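Local coordinates for protein probable cobalt-precorrin-6B C(15)-methyltransferase (decarboxylating) (Methanothermobacter thermautotrophicus, PDB 1L3C) that probably methylates C-15 of cobalt-precorrin-6B with S-adenosyl-L-methionine and decarboxylates the C-12 side chain, giving cobalt-precorrin-7 in the anaerobic route to adenosylcobalamin, at residues P16-V21 and I161-A166; G46-L51 and M73-H78. All blocks are in the same frame, centred on the assembly; numbering follows the deposited sequence.

Contact 1: residues P16-V21 and I161-A166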
loop_
_atom_site.group_PDB
_atom_site.type_symbol
_atom_site.label_atom_id
_atom_site.label_comp_id
_atom_site.label_asym_id
_atom_site.label_seq_id
_atom_site.Cartn_x
_atom_site.Cartn_y
_atom_site.Cartn_z
ATOM N N PRO A 16 5.374 -14.652 13.645
ATOM C CA PRO A 16 6.679 -14.162 13.200
ATOM C C PRO A 16 6.542 -12.936 12.312
ATOM O O PRO A 16 5.471 -12.656 11.767
ATOM C CB PRO A 16 7.235 -15.329 12.370
ATOM C CG PRO A 16 6.120 -16.382 12.335
ATOM C CD PRO A 16 4.865 -15.682 12.741
ATOM N N THR A 17 7.630 -12.185 12.215
ATOM C CA THR A 17 7.697 -11.032 11.350
ATOM C C THR A 17 7.436 -11.621 9.962
ATOM O O THR A 17 7.912 -12.722 9.655
ATOM C CB THR A 17 9.125 -10.445 11.378
ATOM O OG1 THR A 17 9.576 -10.328 12.736
ATOM C CG2 THR A 17 9.150 -9.092 10.746
ATOM N N ALA A 18 6.613 -10.957 9.161
ATOM C CA ALA A 18 6.322 -11.422 7.813
ATOM C C ALA A 18 7.637 -11.687 7.078
ATOM O O ALA A 18 8.588 -10.903 7.168
ATOM C CB ALA A 18 5.502 -10.384 7.066
HETATM N N MSE A 19 7.674 -12.785 6.332
HETATM C CA MSE A 19 8.854 -13.187 5.595
HETATM C C MSE A 19 9.445 -12.087 4.743
HETATM O O MSE A 19 10.656 -11.928 4.689
HETATM C CB MSE A 19 8.528 -14.371 4.712
HETATM C CG MSE A 19 9.743 -15.129 4.241
HETATM SE SE MSE A 19 9.309 -15.994 2.592
HETATM C CE MSE A 19 9.679 -17.843 2.997
ATOM N N GLU A 20 8.586 -11.330 4.069
ATOM C CA GLU A 20 9.037 -10.240 3.191
ATOM C C GLU A 20 9.814 -9.165 3.974
ATOM O O GLU A 20 10.747 -8.562 3.439
ATOM C CB GLU A 20 7.858 -9.615 2.417
ATOM C CG GLU A 20 7.111 -10.546 1.456
ATOM C CD GLU A 20 6.088 -11.505 2.110
ATOM O OE1 GLU A 20 5.826 -11.446 3.341
ATOM O OE2 GLU A 20 5.526 -12.329 1.352
ATOM N N VAL A 21 9.450 -8.958 5.242
ATOM C CA VAL A 21 10.132 -7.997 6.098
ATOM C C VAL A 21 11.468 -8.575 6.543
ATOM O O VAL A 21 12.488 -7.893 6.493
ATOM C CB VAL A 21 9.285 -7.667 7.343
ATOM C CG1 VAL A 21 10.050 -6.757 8.330
ATOM C CG2 VAL A 21 8.021 -6.990 6.908
ATOM N N ILE A 161 2.443 -5.233 2.248
ATOM C CA ILE A 161 2.470 -6.504 1.545
ATOM C C ILE A 161 1.093 -7.142 1.443
ATOM O O ILE A 161 0.306 -7.091 2.389
ATOM C CB ILE A 161 3.363 -7.501 2.294
ATOM C CG1 ILE A 161 4.713 -6.859 2.593
ATOM C CG2 ILE A 161 3.521 -8.769 1.494
ATOM C CD1 ILE A 161 5.328 -7.378 3.876
ATOM N N ALA A 162 0.805 -7.726 0.287
ATOM C CA ALA A 162 -0.443 -8.422 0.078
ATOM C C ALA A 162 -0.026 -9.738 -0.581
ATOM O O ALA A 162 0.856 -9.758 -1.447
ATOM C CB ALA A 162 -1.366 -7.643 -0.827
ATOM N N ARG A 163 -0.604 -10.837 -0.104
ATOM C CA ARG A 163 -0.317 -12.169 -0.608
ATOM C C ARG A 163 -1.627 -12.710 -1.148
ATOM O O ARG A 163 -2.685 -12.388 -0.641
ATOM C CB ARG A 163 0.193 -13.087 0.521
ATOM C CG ARG A 163 1.477 -12.633 1.216
ATOM C CD ARG A 163 1.851 -13.609 2.301
ATOM N NE ARG A 163 2.966 -13.137 3.114
ATOM C CZ ARG A 163 3.116 -13.397 4.414
ATOM N NH1 ARG A 163 2.225 -14.132 5.079
ATOM N NH2 ARG A 163 4.170 -12.921 5.057
ATOM N N GLY A 164 -1.574 -13.497 -2.204
ATOM C CA GLY A 164 -2.801 -14.045 -2.735
ATOM C C GLY A 164 -3.228 -15.292 -1.969
ATOM O O GLY A 164 -2.383 -16.068 -1.539
ATOM N N ARG A 165 -4.522 -15.438 -1.715
ATOM C CA ARG A 165 -5.044 -16.620 -1.034
ATOM C C ARG A 165 -5.938 -17.304 -2.062
ATOM O O ARG A 165 -6.840 -16.698 -2.631
ATOM C CB ARG A 165 -5.865 -16.277 0.206
ATOM C CG ARG A 165 -6.457 -17.519 0.865
ATOM C CD ARG A 165 -7.402 -17.186 1.975
ATOM N NE ARG A 165 -6.735 -16.576 3.117
ATOM C CZ ARG A 165 -7.301 -15.690 3.940
ATOM N NH1 ARG A 165 -8.554 -15.283 3.762
ATOM N NH2 ARG A 165 -6.633 -15.265 4.998
ATOM N N ALA A 166 -5.605 -18.544 -2.387
ATOM C CA ALA A 166 -6.380 -19.316 -3.345
ATOM C C ALA A 166 -7.735 -19.714 -2.769
ATOM O O ALA A 166 -7.819 -20.394 -1.750
ATOM C CB ALA A 166 -5.606 -20.536 -3.742
#
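Two flat groups, the carboxylate of Glu20 and the guanidinium of Arg163, meet edge to edge, their planes only 28° apart. On the guanidinium edge the carboxylate is taken side-on: Arg163 NH2 lies 2.8 Å from Glu20 OE1 in a nearly straight bond (166°) to the syn lone pair, while NE of Arg163 reaches Glu20 OE2 at 3.2 Å from slightly out of the carboxylate plane. Met19 N lies near the same edge, and Ala18 CB comes in obliquely, 3.5 Å from Arg163 NH2. A bend at chi2 (79°) brings the Glu20 carboxylate to the arginine, whose own chain runs extended from CG to NE and meets it from the opposite direction.

Below the ion pair the contact turns apolar. Ile161 lies slantwise across Glu20: Ile161 CD1 is 3.7 Å from Glu20 CB and 4.1 Å from Val21 CG2, and Ile161 CG2 rests against the carboxylate carbon, 3.8 Å from Glu20 CD. Asp4 also forms a salt bridge with Arg163 NH2, whereas NH1 lies close to the like-charged Arg176.

The contact joins the start of helix 19-29, with Ala18 as N-cap and the S-adenosyl-L-methionine-binding Thr17 just before it, to strand 154-166, an outermost strand of this chain's sheet, which pairs antiparallel with a strand of a second subunit. A carboxylate in the first turn of a helix, facing an arginine, is likely to remain ionised, and two acids sharing NH2 of Arg163 probably offset its charge and so ease its closeness to Arg176; the ion pair thus ties the helix start to a strand that takes part in the subunit interface.

Contact 2: residues G46-L51 and M73-H78; sequences GVTLEL and MNLQRH
The side-chain amide of Asn74, a residue whose CB touches Leu49 CD2 at 4.1 Å, is gripped at both ends from outside the two helices: its OD1 accepts a bond from Ile8 N, and its ND2 donates to the backbone O of Thr44, in the S-adenosyl-L-methionine-binding loop. Fixed in this way, the asparagine leaves its CB to the neighbouring leucine. No hydrogen bond passes between 46-51 and 73-78; methyl groups do the touching.

Leu49 carries most of it. Its chi1 of -97° is well away from a staggered value, and this turn, with chi2 at -78°, brings the branch toward the second helix although the first bond does not aim there. CD2 meets Leu75 CD2 at 3.5 Å, the two leucines lying side by side and antiparallel. The other branch, CD1, lies 3.9 Å from His78 CB and equally 3.9 Å from Asn74 O; Leu49 runs roughly perpendicular to the histidine side chain. Thr48 CG2 adds a looser touch, 4.3 Å from Leu75 CD2, while its hydroxyl bonds to Asp39. Replacing Leu49 with an alanine would probably open a gap between Leu75 and His78, and leave the CB of His78 without the methyl that packs on it.

Helices 46-52 and 65-77 run in the same general direction, their short segments 9.9 Å apart at a crossing angle of -36°. In the Rossmann-like methyltransferase fold, helix 46-52 is the crossover between the parallel strands 36-40 and 57-62, and helix 65-77 follows the second of them. The chemistry implies a division of labour: hydrocarbon fills the space between the helices, while the polar groups beside it are satisfied by the cofactor loop, strand 36-40 and the N-terminal segment.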
loop_
_atom_site.group_PDB
_atom_site.type_symbol
_atom_site.label_atom_id
_atom_site.label_comp_id
_atom_site.label_asym_id
_atom_site.label_seq_id
_atom_site.Cartn_x
_atom_site.Cartn_y
_atom_site.Cartn_z
ATOM N N GLY A 46 11.750 -15.210 14.425
ATOM C CA GLY A 46 11.950 -15.044 12.991
ATOM C C GLY A 46 13.303 -14.503 12.587
ATOM O O GLY A 46 14.025 -15.124 11.814
ATOM N N VAL A 47 13.646 -13.340 13.123
ATOM C CA VAL A 47 14.915 -12.695 12.825
ATOM C C VAL A 47 16.084 -13.480 13.412
ATOM O O VAL A 47 17.147 -13.568 12.798
ATOM C CB VAL A 47 14.954 -11.245 13.389
ATOM C CG1 VAL A 47 16.311 -10.607 13.118
ATOM C CG2 VAL A 47 13.846 -10.402 12.767
ATOM N N THR A 48 15.891 -14.050 14.596
ATOM C CA THR A 48 16.950 -14.814 15.241
ATOM C C THR A 48 17.379 -15.994 14.365
ATOM O O THR A 48 18.577 -16.212 14.175
ATOM C CB THR A 48 16.515 -15.308 16.659
ATOM O OG1 THR A 48 16.239 -14.179 17.497
ATOM C CG2 THR A 48 17.615 -16.101 17.313
ATOM N N LEU A 49 16.399 -16.694 13.786
ATOM C CA LEU A 49 16.633 -17.863 12.926
ATOM C C LEU A 49 17.454 -17.494 11.721
ATOM O O LEU A 49 18.411 -18.188 11.373
ATOM C CB LEU A 49 15.317 -18.436 12.422
ATOM C CG LEU A 49 14.651 -19.616 13.111
ATOM C CD1 LEU A 49 15.355 -20.880 12.712
ATOM C CD2 LEU A 49 14.645 -19.437 14.618
ATOM N N GLU A 50 17.050 -16.423 11.057
ATOM C CA GLU A 50 17.758 -15.967 9.870
ATOM C C GLU A 50 19.177 -15.526 10.181
ATOM O O GLU A 50 20.099 -15.872 9.473
ATOM C CB GLU A 50 16.981 -14.849 9.174
ATOM C CG GLU A 50 15.493 -15.166 8.903
ATOM C CD GLU A 50 15.243 -16.469 8.113
ATOM O OE1 GLU A 50 16.099 -16.853 7.278
ATOM O OE2 GLU A 50 14.174 -17.100 8.320
ATOM N N LEU A 51 19.366 -14.798 11.267
ATOM C CA LEU A 51 20.704 -14.351 11.636
ATOM C C LEU A 51 21.582 -15.530 12.026
ATOM O O LEU A 51 22.766 -15.577 11.655
ATOM C CB LEU A 51 20.644 -13.385 12.810
ATOM C CG LEU A 51 20.200 -11.967 12.507
ATOM C CD1 LEU A 51 19.923 -11.247 13.818
ATOM C CD2 LEU A 51 21.272 -11.258 11.698
HETATM N N MSE A 73 12.357 -23.194 20.610
HETATM C CA MSE A 73 11.735 -24.272 19.837
HETATM C C MSE A 73 11.941 -24.185 18.356
HETATM O O MSE A 73 12.232 -25.190 17.699
HETATM C CB MSE A 73 10.255 -24.301 20.073
HETATM C CG MSE A 73 9.901 -24.830 21.414
HETATM SE SE MSE A 73 8.010 -25.037 21.520
HETATM C CE MSE A 73 7.565 -23.525 22.592
ATOM N N ASN A 74 11.714 -22.995 17.813
ATOM C CA ASN A 74 11.910 -22.799 16.384
ATOM C C ASN A 74 13.377 -23.013 15.983
ATOM O O ASN A 74 13.661 -23.571 14.929
ATOM C CB ASN A 74 11.346 -21.443 15.945
ATOM C CG ASN A 74 9.815 -21.456 15.880
ATOM O OD1 ASN A 74 9.225 -22.354 15.263
ATOM N ND2 ASN A 74 9.167 -20.510 16.556
ATOM N N LEU A 75 14.297 -22.648 16.866
ATOM C CA LEU A 75 15.698 -22.854 16.604
ATOM C C LEU A 75 15.955 -24.341 16.441
ATOM O O LEU A 75 16.571 -24.764 15.465
ATOM C CB LEU A 75 16.524 -22.309 17.750
ATOM C CG LEU A 75 16.722 -20.801 17.765
ATOM C CD1 LEU A 75 17.458 -20.430 19.067
ATOM C CD2 LEU A 75 17.516 -20.332 16.498
ATOM N N GLN A 76 15.445 -25.139 17.375
ATOM C CA GLN A 76 15.632 -26.594 17.335
ATOM C C GLN A 76 15.053 -27.266 16.114
ATOM O O GLN A 76 15.717 -28.105 15.494
ATOM C CB GLN A 76 15.010 -27.253 18.544
ATOM C CG GLN A 76 15.679 -26.913 19.815
ATOM C CD GLN A 76 14.938 -27.486 20.972
ATOM O OE1 GLN A 76 14.357 -28.572 20.865
ATOM N NE2 GLN A 76 14.906 -26.747 22.083
ATOM N N ARG A 77 13.815 -26.921 15.781
ATOM C CA ARG A 77 13.154 -27.515 14.629
ATOM C C ARG A 77 13.891 -27.313 13.319
ATOM O O ARG A 77 13.632 -28.016 12.347
ATOM C CB ARG A 77 11.746 -26.971 14.468
ATOM C CG ARG A 77 10.979 -26.879 15.750
ATOM C CD ARG A 77 11.095 -28.153 16.572
ATOM N NE ARG A 77 10.685 -27.937 17.959
ATOM C CZ ARG A 77 10.100 -28.857 18.724
ATOM N NH1 ARG A 77 9.845 -30.076 18.247
ATOM N NH2 ARG A 77 9.757 -28.551 19.968
ATOM N N HIS A 78 14.780 -26.332 13.274
ATOM C CA HIS A 78 15.523 -26.067 12.055
ATOM C C HIS A 78 17.012 -26.324 12.233
ATOM O O HIS A 78 17.808 -25.947 11.372
ATOM C CB HIS A 78 15.232 -24.638 11.547
ATOM C CG HIS A 78 13.767 -24.377 11.277
ATOM N ND1 HIS A 78 13.148 -24.738 10.092
ATOM C CD2 HIS A 78 12.792 -23.841 12.054
ATOM C CE1 HIS A 78 11.855 -24.436 10.156
ATOM N NE2 HIS A 78 11.614 -23.891 11.338
#

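From the N terminus the chain passes through 16-21, the first half of contact 1, and enters helix 19-29. It then runs through strand 36-40 and the cofactor loop to 46-51, crosses by strand 57-62 to helix 65-77, and at 73-78 contact 2 closes a short loop of 21 intervening residues. After the further strands and helices up to 137-149, strand 154-166 closes contact 1, so contact 2 is nested inside the longer loop. One ties neighbouring helices of the methyltransferase core; the other ties the N-terminal helix to an outermost strand of this chain's sheet, at the subunit interface. Their centres lie about 18 Å apart, yet Thr17 OG1 packs 4.3 Å from Val47 CG2.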